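Local coordinates for CSP3 (Bacillus subtilis, PDB 5FIG), which probably stores Cu(I) in the cytosol, binding many ions within a cysteine-rich four-helix bundle and so protecting the bacterium against copper toxicity, at residues M16-H21 against A93-T98; I39-E44 against G78-K83; E10-C15 against E101-M106; D47-A52 against D72-C77. All blocks are in the same frame, centred on the assembly; numbering follows the deposited sequence.

Contact 1: residues M16-H21 against A93-T98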
loop_
_atom_site.group_PDB
_atom_site.type_symbol
_atom_site.label_atom_id
_atom_site.label_comp_id
_atom_site.label_asym_id
_atom_site.label_seq_id
_atom_site.Cartn_x
_atom_site.Cartn_y
_atom_site.Cartn_z
ATOM N N MET B 16 -11.094 6.452 -4.224
ATOM C CA MET B 16 -9.648 6.527 -4.520
ATOM C C MET B 16 -9.388 7.454 -5.660
ATOM O O MET B 16 -8.504 8.289 -5.596
ATOM C CB MET B 16 -9.113 5.162 -4.847
ATOM C CG MET B 16 -7.660 4.887 -4.777
ATOM S SD MET B 16 -7.498 3.219 -5.436
ATOM C CE MET B 16 -5.783 3.322 -5.866
ATOM N N LYS B 17 -10.138 7.263 -6.744
ATOM C CA LYS B 17 -9.979 8.111 -7.889
ATOM C C LYS B 17 -10.168 9.572 -7.490
ATOM O O LYS B 17 -9.422 10.438 -7.867
ATOM C CB LYS B 17 -10.989 7.707 -8.972
ATOM C CG LYS B 17 -10.942 8.548 -10.214
ATOM C CD LYS B 17 -11.945 8.049 -11.249
ATOM C CE LYS B 17 -11.860 8.932 -12.477
ATOM N NZ LYS B 17 -12.901 8.650 -13.507
ATOM N N ALA B 18 -11.277 9.852 -6.825
ATOM C CA ALA B 18 -11.599 11.245 -6.488
ATOM C C ALA B 18 -10.593 11.890 -5.549
ATOM O O ALA B 18 -10.205 13.036 -5.727
ATOM C CB ALA B 18 -13.019 11.322 -5.883
ATOM N N CYS B 19 -10.166 11.130 -4.551
ATOM C CA CYS B 19 -9.155 11.581 -3.576
ATOM C C CYS B 19 -7.832 11.802 -4.221
ATOM O O CYS B 19 -7.179 12.843 -3.983
ATOM C CB CYS B 19 -8.984 10.540 -2.413
ATOM S SG CYS B 19 -10.385 10.580 -1.252
ATOM N N ASN B 20 -7.414 10.869 -5.087
ATOM C CA ASN B 20 -6.133 11.075 -5.809
ATOM C C ASN B 20 -6.167 12.283 -6.765
ATOM O O ASN B 20 -5.213 13.023 -6.894
ATOM C CB ASN B 20 -5.724 9.802 -6.561
ATOM C CG ASN B 20 -5.189 8.728 -5.652
ATOM O OD1 ASN B 20 -4.598 9.049 -4.653
ATOM N ND2 ASN B 20 -5.398 7.445 -5.991
ATOM N N HIS B 21 -7.292 12.449 -7.474
ATOM C CA HIS B 21 -7.477 13.622 -8.288
ATOM C C HIS B 21 -7.453 14.926 -7.497
ATOM O O HIS B 21 -6.846 15.909 -7.935
ATOM C CB HIS B 21 -8.790 13.501 -9.115
ATOM C CG HIS B 21 -8.646 12.539 -10.259
ATOM N ND1 HIS B 21 -9.740 12.093 -10.971
ATOM C CD2 HIS B 21 -7.571 11.878 -10.787
ATOM C CE1 HIS B 21 -9.358 11.252 -11.915
ATOM N NE2 HIS B 21 -8.047 11.106 -11.835
ATOM N N ALA B 93 -15.638 15.073 -1.731
ATOM C CA ALA B 93 -16.518 14.917 -0.570
ATOM C C ALA B 93 -17.699 13.989 -0.824
ATOM O O ALA B 93 -17.992 13.084 -0.035
ATOM C CB ALA B 93 -17.007 16.268 -0.088
ATOM N N LYS B 94 -18.358 14.172 -1.946
ATOM C CA LYS B 94 -19.424 13.283 -2.304
ATOM C C LYS B 94 -19.021 11.810 -2.405
ATOM O O LYS B 94 -19.701 10.950 -1.925
ATOM C CB LYS B 94 -19.993 13.707 -3.637
ATOM C CG LYS B 94 -21.234 12.989 -4.093
ATOM C CD LYS B 94 -21.791 13.663 -5.362
ATOM C CE LYS B 94 -23.178 13.193 -5.639
ATOM N NZ LYS B 94 -23.326 12.816 -7.072
ATOM N N ALA B 95 -17.932 11.554 -3.110
ATOM C CA ALA B 95 -17.438 10.175 -3.257
ATOM C C ALA B 95 -17.045 9.609 -1.911
ATOM O O ALA B 95 -17.246 8.434 -1.668
ATOM C CB ALA B 95 -16.274 10.109 -4.236
ATOM N N CYS B 96 -16.462 10.445 -1.050
ATOM C CA CYS B 96 -16.107 9.996 0.303
ATOM C C CYS B 96 -17.319 9.578 1.115
ATOM O O CYS B 96 -17.303 8.541 1.778
ATOM C CB CYS B 96 -15.331 11.091 1.037
ATOM S SG CYS B 96 -13.644 11.303 0.523
ATOM N N PHE B 97 -18.362 10.369 1.063
ATOM C CA PHE B 97 -19.535 10.044 1.844
ATOM C C PHE B 97 -20.235 8.795 1.322
ATOM O O PHE B 97 -20.739 7.996 2.094
ATOM C CB PHE B 97 -20.456 11.243 1.954
ATOM C CG PHE B 97 -19.869 12.391 2.753
ATOM C CD1 PHE B 97 -19.399 12.207 4.043
ATOM C CD2 PHE B 97 -19.902 13.696 2.232
ATOM C CE1 PHE B 97 -18.907 13.282 4.783
ATOM C CE2 PHE B 97 -19.396 14.772 2.964
ATOM C CZ PHE B 97 -18.892 14.564 4.225
ATOM N N THR B 98 -20.252 8.629 0.003
ATOM C CA THR B 98 -20.802 7.426 -0.569
ATOM C C THR B 98 -20.044 6.202 -0.124
ATOM O O THR B 98 -20.617 5.166 0.161
ATOM C CB THR B 98 -20.819 7.557 -2.115
ATOM O OG1 THR B 98 -21.754 8.582 -2.437
ATOM C CG2 THR B 98 -21.210 6.236 -2.769
#

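Contact 2: residues I39-E44 against G78-K83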
loop_
_atom_site.group_PDB
_atom_site.type_symbol
_atom_site.label_atom_id
_atom_site.label_comp_id
_atom_site.label_asym_id
_atom_site.label_seq_id
_atom_site.Cartn_x
_atom_site.Cartn_y
_atom_site.Cartn_z
ATOM N N ILE B 39 -5.233 17.795 1.532
ATOM C CA ILE B 39 -4.139 17.056 0.886
ATOM C C ILE B 39 -3.748 15.868 1.745
ATOM O O ILE B 39 -3.658 14.734 1.257
ATOM C CB ILE B 39 -2.945 17.964 0.554
ATOM C CG1 ILE B 39 -3.344 18.934 -0.587
ATOM C CG2 ILE B 39 -1.704 17.172 0.158
ATOM C CD1 ILE B 39 -2.506 20.177 -0.643
ATOM N N ARG B 40 -3.573 16.109 3.045
ATOM C CA ARG B 40 -3.234 15.021 3.970
ATOM C C ARG B 40 -4.274 13.929 4.028
ATOM O O ARG B 40 -3.977 12.740 3.947
ATOM C CB ARG B 40 -3.038 15.555 5.384
ATOM C CG ARG B 40 -1.740 16.293 5.524
ATOM C CD ARG B 40 -1.683 16.910 6.922
ATOM N NE ARG B 40 -1.410 15.880 7.902
ATOM C CZ ARG B 40 -1.279 16.096 9.207
ATOM N NH1 ARG B 40 -1.485 17.306 9.720
ATOM N NH2 ARG B 40 -1.008 15.074 10.012
ATOM N N LEU B 41 -5.523 14.336 4.227
ATOM C CA LEU B 41 -6.619 13.351 4.242
ATOM C C LEU B 41 -6.849 12.642 2.919
ATOM O O LEU B 41 -7.219 11.457 2.891
ATOM C CB LEU B 41 -7.929 13.981 4.750
ATOM C CG LEU B 41 -7.932 14.213 6.273
ATOM C CD1 LEU B 41 -9.029 15.142 6.695
ATOM C CD2 LEU B 41 -8.110 12.885 7.008
ATOM N N ASP B 42 -6.657 13.346 1.814
ATOM C CA ASP B 42 -6.788 12.708 0.474
ATOM C C ASP B 42 -5.811 11.545 0.349
ATOM O O ASP B 42 -6.152 10.485 -0.207
ATOM C CB ASP B 42 -6.460 13.677 -0.660
ATOM C CG ASP B 42 -7.579 14.650 -0.962
ATOM O OD1 ASP B 42 -8.759 14.346 -0.676
ATOM O OD2 ASP B 42 -7.247 15.737 -1.517
ATOM N N ARG B 43 -4.590 11.753 0.817
ATOM C CA ARG B 43 -3.590 10.687 0.795
ATOM C C ARG B 43 -4.012 9.502 1.670
ATOM O O ARG B 43 -4.015 8.346 1.223
ATOM C CB ARG B 43 -2.220 11.206 1.221
ATOM C CG ARG B 43 -1.171 10.126 1.335
ATOM C CD ARG B 43 0.108 10.624 1.925
ATOM N NE ARG B 43 1.142 9.603 1.938
ATOM C CZ ARG B 43 2.327 9.728 2.511
ATOM N NH1 ARG B 43 2.695 10.862 3.096
ATOM N NH2 ARG B 43 3.164 8.714 2.452
ATOM N N GLU B 44 -4.444 9.804 2.899
ATOM C CA GLU B 44 -4.834 8.758 3.827
ATOM C C GLU B 44 -6.042 7.972 3.331
ATOM O O GLU B 44 -6.124 6.725 3.460
ATOM C CB GLU B 44 -5.121 9.419 5.231
ATOM C CG GLU B 44 -3.840 9.859 5.874
ATOM C CD GLU B 44 -4.067 10.118 7.350
ATOM O OE1 GLU B 44 -4.924 9.449 7.948
ATOM O OE2 GLU B 44 -3.428 11.045 7.894
ATOM N N GLY B 78 -14.123 13.517 3.641
ATOM C CA GLY B 78 -15.314 14.226 3.083
ATOM C C GLY B 78 -15.624 15.500 3.809
ATOM O O GLY B 78 -15.932 16.532 3.213
ATOM N N THR B 79 -15.571 15.454 5.149
ATOM C CA THR B 79 -15.821 16.645 5.963
ATOM C C THR B 79 -14.821 17.770 5.662
ATOM O O THR B 79 -15.201 18.921 5.518
ATOM C CB THR B 79 -15.856 16.253 7.481
ATOM O OG1 THR B 79 -16.907 15.291 7.674
ATOM C CG2 THR B 79 -16.105 17.441 8.377
ATOM N N GLU B 80 -13.540 17.421 5.572
ATOM C CA GLU B 80 -12.515 18.413 5.282
ATOM C C GLU B 80 -12.556 18.914 3.840
ATOM O O GLU B 80 -12.560 20.127 3.607
ATOM C CB GLU B 80 -11.131 17.849 5.588
ATOM C CG GLU B 80 -9.993 18.832 5.403
ATOM C CD GLU B 80 -10.075 20.063 6.283
ATOM O OE1 GLU B 80 -10.766 20.065 7.347
ATOM O OE2 GLU B 80 -9.409 21.077 5.928
ATOM N N CYS B 81 -12.633 18.012 2.872
ATOM C CA CYS B 81 -12.720 18.464 1.458
ATOM C C CYS B 81 -13.990 19.271 1.220
ATOM O O CYS B 81 -14.014 20.193 0.406
ATOM C CB CYS B 81 -12.543 17.354 0.436
ATOM S SG CYS B 81 -10.878 16.626 0.488
ATOM N N GLY B 82 -15.053 18.924 1.936
ATOM C CA GLY B 82 -16.342 19.597 1.771
ATOM C C GLY B 82 -16.323 21.058 2.164
ATOM O O GLY B 82 -17.301 21.765 1.887
ATOM N N LYS B 83 -15.255 21.517 2.819
ATOM C CA LYS B 83 -15.080 22.945 3.194
ATOM C C LYS B 83 -14.485 23.814 2.100
ATOM O O LYS B 83 -14.322 25.015 2.302
ATOM C CB LYS B 83 -14.195 23.057 4.447
ATOM C CG LYS B 83 -14.841 22.479 5.700
ATOM C CD LYS B 83 -13.837 22.360 6.828
ATOM C CE LYS B 83 -14.482 21.695 8.024
ATOM N NZ LYS B 83 -13.478 21.579 9.133
#

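Contact 3: residues E10-C15 against E101-M106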
loop_
_atom_site.group_PDB
_atom_site.type_symbol
_atom_site.label_atom_id
_atom_site.label_comp_id
_atom_site.label_asym_id
_atom_site.label_seq_id
_atom_site.Cartn_x
_atom_site.Cartn_y
_atom_site.Cartn_z
ATOM N N GLU B 10 -16.655 -1.002 -5.685
ATOM C CA GLU B 10 -16.792 0.091 -6.630
ATOM C C GLU B 10 -16.757 1.449 -6.010
ATOM O O GLU B 10 -16.192 2.359 -6.576
ATOM C CB GLU B 10 -18.098 -0.052 -7.389
ATOM C CG GLU B 10 -18.271 0.790 -8.641
ATOM C CD GLU B 10 -17.267 0.480 -9.723
ATOM O OE1 GLU B 10 -16.452 -0.466 -9.557
ATOM O OE2 GLU B 10 -17.324 1.120 -10.791
ATOM N N ALA B 11 -17.468 1.602 -4.906
ATOM C CA ALA B 11 -17.430 2.884 -4.180
ATOM C C ALA B 11 -16.054 3.247 -3.660
ATOM O O ALA B 11 -15.651 4.412 -3.728
ATOM C CB ALA B 11 -18.420 2.887 -3.060
ATOM N N CYS B 12 -15.309 2.255 -3.176
ATOM C CA CYS B 12 -13.931 2.482 -2.736
ATOM C C CYS B 12 -13.030 2.877 -3.916
ATOM O O CYS B 12 -12.194 3.811 -3.810
ATOM C CB CYS B 12 -13.337 1.235 -2.065
ATOM S SG CYS B 12 -14.031 0.890 -0.445
ATOM N N ILE B 13 -13.195 2.198 -5.029
ATOM C CA ILE B 13 -12.387 2.517 -6.248
ATOM C C ILE B 13 -12.697 3.973 -6.683
ATOM O O ILE B 13 -11.831 4.737 -7.046
ATOM C CB ILE B 13 -12.656 1.490 -7.358
ATOM C CG1 ILE B 13 -12.048 0.135 -6.958
ATOM C CG2 ILE B 13 -12.130 1.982 -8.697
ATOM C CD1 ILE B 13 -12.532 -1.017 -7.775
ATOM N N ASP B 14 -14.006 4.334 -6.701
ATOM C CA ASP B 14 -14.396 5.688 -7.062
ATOM C C ASP B 14 -13.858 6.740 -6.111
ATOM O O ASP B 14 -13.557 7.873 -6.498
ATOM C CB ASP B 14 -15.954 5.790 -7.171
ATOM C CG ASP B 14 -16.533 5.028 -8.349
ATOM O OD1 ASP B 14 -15.810 4.617 -9.245
ATOM O OD2 ASP B 14 -17.750 4.790 -8.423
ATOM N N CYS B 15 -13.824 6.400 -4.825
ATOM C CA CYS B 15 -13.346 7.316 -3.824
ATOM C C CYS B 15 -11.819 7.533 -4.004
ATOM O O CYS B 15 -11.326 8.637 -3.879
ATOM C CB CYS B 15 -13.715 6.810 -2.454
ATOM S SG CYS B 15 -13.296 7.953 -1.139
ATOM N N GLU B 101 -20.759 5.282 3.568
ATOM C CA GLU B 101 -21.971 4.560 3.719
ATOM C C GLU B 101 -21.930 3.115 3.245
ATOM O O GLU B 101 -22.400 2.223 3.911
ATOM C CB GLU B 101 -23.080 5.338 3.024
ATOM C CG GLU B 101 -24.438 4.682 3.147
ATOM C CD GLU B 101 -25.193 5.057 4.436
ATOM O OE1 GLU B 101 -24.731 5.732 5.367
ATOM O OE2 GLU B 101 -26.291 4.595 4.582
ATOM N N GLN B 102 -21.264 2.860 2.110
ATOM C CA GLN B 102 -21.147 1.499 1.652
ATOM C C GLN B 102 -20.282 0.668 2.608
ATOM O O GLN B 102 -20.526 -0.521 2.828
ATOM C CB GLN B 102 -20.525 1.471 0.240
ATOM C CG GLN B 102 -21.495 1.917 -0.860
ATOM C CD GLN B 102 -22.477 0.833 -1.299
ATOM O OE1 GLN B 102 -22.330 -0.343 -1.015
ATOM N NE2 GLN B 102 -23.560 1.248 -1.847
ATOM N N CYS B 103 -19.205 1.282 3.072
ATOM C CA CYS B 103 -18.289 0.581 4.022
ATOM C C CYS B 103 -18.986 0.273 5.346
ATOM O O CYS B 103 -18.733 -0.791 5.923
ATOM C CB CYS B 103 -17.021 1.405 4.231
ATOM S SG CYS B 103 -15.873 1.235 2.839
ATOM N N ARG B 104 -19.834 1.178 5.823
ATOM C CA ARG B 104 -20.595 0.919 7.089
ATOM C C ARG B 104 -21.504 -0.299 6.924
ATOM O O ARG B 104 -21.632 -1.122 7.828
ATOM C CB ARG B 104 -21.368 2.181 7.558
ATOM C CG ARG B 104 -20.427 3.256 8.105
ATOM C CD ARG B 104 -20.671 4.324 9.187
ATOM N NE ARG B 104 -19.460 3.977 9.860
ATOM C CZ ARG B 104 -18.388 4.696 10.177
ATOM N NH1 ARG B 104 -18.312 6.018 10.068
ATOM N NH2 ARG B 104 -17.362 4.011 10.672
ATOM N N SER B 105 -22.123 -0.438 5.743
ATOM C CA SER B 105 -22.934 -1.624 5.443
ATOM C C SER B 105 -22.112 -2.896 5.429
ATOM O O SER B 105 -22.520 -3.889 5.983
ATOM C CB SER B 105 -23.600 -1.453 4.077
ATOM O OG SER B 105 -24.396 -0.286 4.135
ATOM N N MET B 106 -20.945 -2.847 4.787
ATOM C CA MET B 106 -20.036 -4.007 4.734
ATOM C C MET B 106 -19.509 -4.394 6.100
ATOM O O MET B 106 -19.376 -5.595 6.433
ATOM C CB MET B 106 -18.819 -3.736 3.910
ATOM C CG MET B 106 -18.934 -3.881 2.463
ATOM S SD MET B 106 -19.523 -5.446 1.801
ATOM C CE MET B 106 -18.579 -6.689 2.593
#

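Contact 4: residues D47-A52 against D72-C77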
loop_
_atom_site.group_PDB
_atom_site.type_symbol
_atom_site.label_atom_id
_atom_site.label_comp_id
_atom_site.label_asym_id
_atom_site.label_seq_id
_atom_site.Cartn_x
_atom_site.Cartn_y
_atom_site.Cartn_z
ATOM N N ASP B 47 -5.336 5.729 0.287
ATOM C CA ASP B 47 -4.594 4.552 0.743
ATOM C C ASP B 47 -5.473 3.514 1.438
ATOM O O ASP B 47 -5.352 2.292 1.207
ATOM C CB ASP B 47 -3.396 4.954 1.641
ATOM C CG ASP B 47 -2.296 5.738 0.894
ATOM O OD1 ASP B 47 -2.293 5.882 -0.363
ATOM O OD2 ASP B 47 -1.339 6.161 1.582
ATOM N N ILE B 48 -6.341 3.957 2.346
ATOM C CA ILE B 48 -7.194 3.012 3.055
ATOM C C ILE B 48 -8.233 2.400 2.132
ATOM O O ILE B 48 -8.654 1.265 2.353
ATOM C CB ILE B 48 -7.854 3.619 4.337
ATOM C CG1 ILE B 48 -8.507 2.580 5.251
ATOM C CG2 ILE B 48 -8.942 4.627 4.031
ATOM C CD1 ILE B 48 -7.527 1.659 5.944
ATOM N N CYS B 49 -8.708 3.180 1.164
ATOM C CA CYS B 49 -9.666 2.636 0.218
ATOM C C CYS B 49 -9.039 1.482 -0.583
ATOM O O CYS B 49 -9.695 0.443 -0.761
ATOM C CB CYS B 49 -10.184 3.701 -0.785
ATOM S SG CYS B 49 -11.418 4.813 -0.072
ATOM N N ALA B 50 -7.787 1.655 -0.998
ATOM C CA ALA B 50 -7.073 0.588 -1.679
ATOM C C ALA B 50 -6.978 -0.656 -0.758
ATOM O O ALA B 50 -7.126 -1.812 -1.195
ATOM C CB ALA B 50 -5.707 1.061 -2.083
ATOM N N LEU B 51 -6.656 -0.432 0.526
ATOM C CA LEU B 51 -6.575 -1.563 1.457
ATOM C C LEU B 51 -7.910 -2.304 1.631
ATOM O O LEU B 51 -7.961 -3.544 1.768
ATOM C CB LEU B 51 -6.065 -1.090 2.835
ATOM C CG LEU B 51 -5.862 -2.177 3.895
ATOM C CD1 LEU B 51 -4.665 -3.012 3.551
ATOM C CD2 LEU B 51 -5.668 -1.563 5.292
ATOM N N ALA B 52 -8.992 -1.535 1.730
ATOM C CA ALA B 52 -10.330 -2.123 1.875
ATOM C C ALA B 52 -10.706 -2.952 0.672
ATOM O O ALA B 52 -11.200 -4.080 0.800
ATOM C CB ALA B 52 -11.365 -1.033 2.133
ATOM N N ASP B 72 -14.572 5.544 8.560
ATOM C CA ASP B 72 -14.162 6.647 9.441
ATOM C C ASP B 72 -13.265 7.648 8.738
ATOM O O ASP B 72 -13.460 8.859 8.861
ATOM C CB ASP B 72 -13.479 6.124 10.691
ATOM C CG ASP B 72 -14.427 5.390 11.635
ATOM O OD1 ASP B 72 -15.656 5.557 11.586
ATOM O OD2 ASP B 72 -13.933 4.646 12.502
ATOM N N ILE B 73 -12.266 7.138 8.000
ATOM C CA ILE B 73 -11.326 7.993 7.288
ATOM C C ILE B 73 -12.047 8.714 6.128
ATOM O O ILE B 73 -11.873 9.937 5.952
ATOM C CB ILE B 73 -10.126 7.214 6.767
ATOM C CG1 ILE B 73 -9.403 6.691 8.020
ATOM C CG2 ILE B 73 -9.254 8.078 5.878
ATOM C CD1 ILE B 73 -8.229 5.827 7.734
ATOM N N CYS B 74 -12.880 7.986 5.411
ATOM C CA CYS B 74 -13.685 8.599 4.340
ATOM C C CYS B 74 -14.583 9.706 4.891
ATOM O O CYS B 74 -14.659 10.776 4.269
ATOM C CB CYS B 74 -14.595 7.569 3.625
ATOM S SG CYS B 74 -13.712 6.498 2.503
ATOM N N GLU B 75 -15.266 9.462 6.021
ATOM C CA GLU B 75 -16.150 10.477 6.657
ATOM C C GLU B 75 -15.311 11.749 6.961
ATOM O O GLU B 75 -15.666 12.875 6.612
ATOM C CB GLU B 75 -16.920 9.882 7.938
ATOM C CG GLU B 75 -18.123 9.080 7.527
ATOM C CD GLU B 75 -18.833 8.417 8.688
ATOM O OE1 GLU B 75 -18.496 8.709 9.844
ATOM O OE2 GLU B 75 -19.729 7.575 8.437
ATOM N N ALA B 76 -14.131 11.576 7.548
ATOM C CA ALA B 76 -13.250 12.734 7.842
ATOM C C ALA B 76 -12.729 13.461 6.604
ATOM O O ALA B 76 -12.639 14.715 6.580
ATOM C CB ALA B 76 -12.059 12.311 8.696
ATOM N N CYS B 77 -12.317 12.695 5.598
ATOM C CA CYS B 77 -11.843 13.296 4.344
ATOM C C CYS B 77 -12.946 14.105 3.678
ATOM O O CYS B 77 -12.739 15.234 3.187
ATOM C CB CYS B 77 -11.331 12.219 3.422
ATOM S SG CYS B 77 -10.464 12.871 1.998
#

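Contact 1: residues M16-H21 against A93-T98
Ala18 and Ala95 meet methyl to methyl, their CB atoms 3.8 Å apart, and just inside them Cys19 and Cys96 bring their sulfurs to the same distance, SG to SG 3.8 Å. These two pairs make up the whole contact between 16-21 and 93-98. The small alanine side chains let the helices come close: the CA atoms of Ala18 and Ala95 lie 6.8 Å apart, against 8.1 Å for the CA atoms of Cys19 and Cys96. Both alanine methyls point at the other helix, whereas the cysteines leave their backbones obliquely. In each cysteine SG stands anti to the carbonyl carbon (chi1 -74° in Cys19, -75° in Cys96), which carries the sulfur into the interior. No hydrogen bond crosses here, and the sulfurs are in van der Waals contact, much too far apart for a disulfide. The segments belong to helices 6-27 and 89-107, antiparallel neighbours in a four-helix bundle whose interior is lined with thiols; Cys77 of helix 63-81 touches both Cys19 and Cys96, and Cys45 of helix 36-57 touches Cys19. The outer side is looser. Lys17 and Lys94 extend into solvent on their own helices without reaching across the groove, and Ala95 is itself only partly covered. Thr98 ties its hydroxyl back to its own helix, OG1 donating to Lys94 O at 3.2 Å; that oxygen takes the backbone N of Thr98 on the other face of its carbonyl plane.

Contact 2: residues I39-E44 against G78-K83
Leu41 and Asp42 of helix 36-57 receive two consecutive residues of 78-83, Glu80 and Cys81. Glu80 comes first, with the aliphatic part of its side chain: its CB lies 3.6 Å from Leu41 CD1, and the two side chains cross at about a right angle. Having CG anti to the backbone N (chi1 -176°) and a bend at chi2, Glu80 then swings its carboxylate away from the helix it has just touched; OE1 pairs instead with Lys83 NZ at 3.6 Å. Cys81 follows, pointing inward, and its SG rests 3.3 Å from Asp42 OD1, a close contact without a hydrogen bond. This sulfur is joined in a disulfide to Cys38, so that a covalent link ties helix 63-81 to its antiparallel neighbour 36-57 near one end of the four-helix bundle. The Asp42 side chain also packs against Cys22 and Cys92 of the two remaining helices. At Gly82 the backbone N still bonds to Gly78 O, while its own carbonyl oxygen accepts from Gln90 NE2. Lys83, exposed to solvent, closes the segment with its extended chain reaching back to Glu80.

Contact 3: residues E10-C15 against E101-M106
Helices 6-27 and 89-107 run antiparallel here, Ala11 facing Gln102 with CA atoms 7.1 Å apart and Cys12 facing Cys103 with CA atoms 8.3 Å apart. On the outer side the methyl of Ala11 sits against the aliphatic stem of Gln102, CB to CG 3.9 Å. In Gln102, CG stands anti to the carbonyl carbon (chi1 -74°), which brings it beside the methyl; the bend at chi2 (-80°) then turns the amide off, and it takes no part in the contact. On the inner side Cys12 and Cys103 bring their thiols together, SG to SG 3.8 Å, the sulfurs touching without being bonded. One turn further along helix 6-27, Cys15 also turns inward and rests against Cys49 of helix 36-57 and Cys74 of helix 63-81. Cys99 touches both Cys12 and Cys15. Away from the contact, Ser105 OG donates to Glu101 O of its own helix at 3.2 Å, tilted 25° from the carbonyl plane, and the guanidinium group of Arg104 makes salt bridges to Asp72 and Glu75 on helix 63-81. The pairing across the contact thus involves no hydrogen bond and no charge, and the buried Cys12 and Cys103 touch each other through soft sulfur atoms alone. Two such thiols, already facing each other in the apo protein, could plausibly serve as soft ligands for Cu(I), consistent with the storage of copper inside this bundle.

Contact 4: residues D47-A52 against D72-C77
Ile48 and Ile73, which lose the most surface in this contact, pack branch against branch. The CG2 methyl of Ile48 lies against the branch point of Ile73, 3.9 Å from both CB and CG2 of that residue. Ile73 CD1 comes to 4.0 Å from the same Ile48 CG2, so both branches of Ile73 pack on one side of that methyl. Ile48 carries CG1 anti to the backbone N (chi1 -168°), whereas Ile73 carries its CG1 anti to the carbonyl carbon (chi1 -64°), and the side chains meet at a slant instead of end on. Beside the isoleucines, Cys49 and Cys74 face each other with their sulfurs, SG to SG 3.8 Å, without a covalent link. All four residues are buried, and the CA atoms of Ile48 and Ile73 stand 7.7 Å apart across the bulky aliphatic pair. Helices 36-57 and 63-81 follow each other in the chain and pack antiparallel. The cysteine side looks into the bundle, where Cys99 of helix 89-107 and Cys15 of helix 6-27 each touch both thiols; the isoleucine side is covered by the fourth subunit, whose Leu51 packs on Ile48 and whose Phe62 packs on Ile73.

How the contacts relate
The contacts join the four antiparallel helices of an up-down bundle in two pairs: contacts 1 and 3 link helices 6-27 and 89-107, the first and last in the chain, while contacts 2 and 4 link the consecutive helices 36-57 and 63-81. Contact 3 spans the longest chain loop, followed by contacts 1, 2 and 4, each enclosed by the one before. Contacts 2 and 3 lie on opposite sides of the chain's centre, with centres about 16 Å apart; contacts 1 and 4 lie between, about 9 Å from each other. Sulfurs of contacts 1, 3 and 4 touch one another in the interior, while contact 2 joins through Asp42 and Cys77; the thiol-rich core is consistent with storing many Cu(I) ions.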